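Local coordinates for protein beta-glucuronidase (uncultured Clostridium sp., PDB 6U7J) that hydrolyses beta-glucuronides as a gut-bacterial glycoside hydrolase of family 2, and probably reactivates estrogens by removing their glucuronic acid, at residues E423-R426 with N427-E431. Sequence-based numbering, arbitrary orientation.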
# COMPACT_ATOMS: atom_id res chain seq x y z
N GLU B 423 5.54 19.36 -41.90
CA GLU B 423 6.30 19.23 -43.14
C GLU B 423 7.76 19.61 -42.95
O GLU B 423 8.66 18.96 -43.50
CB GLU B 423 5.67 20.09 -44.24
CG GLU B 423 6.39 20.01 -45.60
CD GLU B 423 6.49 18.58 -46.13
OE1 GLU B 423 7.57 18.19 -46.63
OE2 GLU B 423 5.49 17.84 -46.06
N ALA B 424 8.02 20.64 -42.13
CA ALA B 424 9.40 21.04 -41.88
C ALA B 424 10.21 19.94 -41.20
O ALA B 424 11.44 20.04 -41.18
CB ALA B 424 9.44 22.31 -41.03
N SER B 425 9.56 18.91 -40.67
CA SER B 425 10.31 17.83 -40.04
C SER B 425 10.91 16.85 -41.05
O SER B 425 11.86 16.13 -40.71
CB SER B 425 9.42 17.08 -39.04
OG SER B 425 8.73 15.99 -39.65
N ARG B 426 10.41 16.83 -42.29
CA ARG B 426 10.94 15.89 -43.27
C ARG B 426 12.40 16.20 -43.61
O ARG B 426 13.25 15.30 -43.60
CB ARG B 426 10.08 15.90 -44.54
CG ARG B 426 10.48 14.82 -45.55
CD ARG B 426 9.98 15.14 -46.94
NE ARG B 426 8.62 15.66 -46.90
CZ ARG B 426 7.54 14.90 -46.99
NH1 ARG B 426 7.68 13.58 -47.14
NH2 ARG B 426 6.33 15.44 -46.93
N ASN B 427 12.71 17.47 -43.92
CA ASN B 427 14.10 17.84 -44.21
C ASN B 427 15.01 17.58 -43.01
O ASN B 427 16.16 17.13 -43.18
CB ASN B 427 14.18 19.31 -44.61
CG ASN B 427 13.72 19.56 -46.04
OD1 ASN B 427 13.43 18.63 -46.80
ND2 ASN B 427 13.64 20.84 -46.41
N TYR B 428 14.54 17.89 -41.80
CA TYR B 428 15.35 17.70 -40.60
C TYR B 428 15.80 16.26 -40.49
O TYR B 428 17.00 15.97 -40.40
CB TYR B 428 14.55 18.12 -39.35
CG TYR B 428 15.35 18.06 -38.07
CD1 TYR B 428 15.56 16.85 -37.41
CD2 TYR B 428 15.89 19.21 -37.51
CE1 TYR B 428 16.31 16.79 -36.26
CE2 TYR B 428 16.63 19.17 -36.33
CZ TYR B 428 16.84 17.95 -35.72
OH TYR B 428 17.58 17.90 -34.56
N PHE B 429 14.85 15.33 -40.51
CA PHE B 429 15.21 13.95 -40.26
C PHE B 429 15.86 13.29 -41.46
O PHE B 429 16.61 12.32 -41.29
CB PHE B 429 13.98 13.19 -39.77
CG PHE B 429 13.60 13.56 -38.36
CD1 PHE B 429 14.33 13.06 -37.29
CD2 PHE B 429 12.61 14.48 -38.11
CE1 PHE B 429 14.02 13.43 -35.98
CE2 PHE B 429 12.29 14.86 -36.81
CZ PHE B 429 13.00 14.33 -35.74
N GLU B 430 15.62 13.79 -42.67
CA GLU B 430 16.38 13.29 -43.82
C GLU B 430 17.85 13.62 -43.66
O GLU B 430 18.72 12.77 -43.91
CB GLU B 430 15.86 13.89 -45.12
CG GLU B 430 16.48 13.19 -46.32
CD GLU B 430 16.23 13.93 -47.62
OE1 GLU B 430 16.34 13.29 -48.69
OE2 GLU B 430 15.93 15.14 -47.56
N GLU B 431 18.15 14.85 -43.24
CA GLU B 431 19.53 15.21 -42.92
C GLU B 431 20.09 14.30 -41.83
O GLU B 431 21.18 13.74 -41.98
CB GLU B 431 19.60 16.67 -42.50
CG GLU B 431 20.06 17.60 -43.61
CD GLU B 431 21.37 17.13 -44.23
OE1 GLU B 431 22.40 17.15 -43.53
OE2 GLU B 431 21.35 16.71 -45.41
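The carbonyl oxygens of Ser425 and Arg426 accept hydrogen bonds from the next helical turn in the i to i+4 pattern: Phe429 N donates to Ser425 O over 3.1 Å at a nearly straight N-H...O angle of 169°, and Glu430 N reaches Arg426 O at 3.0 Å. A tighter, three-residue turn precedes them, closed by Arg426 N to Glu423 O at 3.0 Å. The same Ser425 carbonyl also lies at the edge of the Phe429 ring, near its plane, where CD2 of Phe429 comes within 3.2 Å of Ser425 O. Phe429 CG stands beside its own backbone N (chi1 -73°), which keeps the ring edge close to this oxygen. This is the N-terminal part of helix 424-439, the helical member of the beta-alpha-beta unit between strands 409-416 and 445-449 of the TIM barrel. Phe429 packs inward on Ile414 and Thr415 of the preceding strand, whereas Tyr428 turns to helix 386-403 and bonds through OH to ND1 of His392. Ser425 OG hydrogen-bonds to the carbonyl oxygen of Glu422. Arg426 folds back along the chain: a bend at chi3 (-42°) presents the guanidinium side-on to the Glu423 carboxylate. Arg426 NE bonds to Glu423 OE1 at 2.8 Å and Arg426 NH2 to Glu423 OE2 at 2.7 Å, the latter on the syn lone pair. With OE1 lying in the guanidinium plane and OE2 a little out of it, this two-point salt bridge should restrict rotation of both groups.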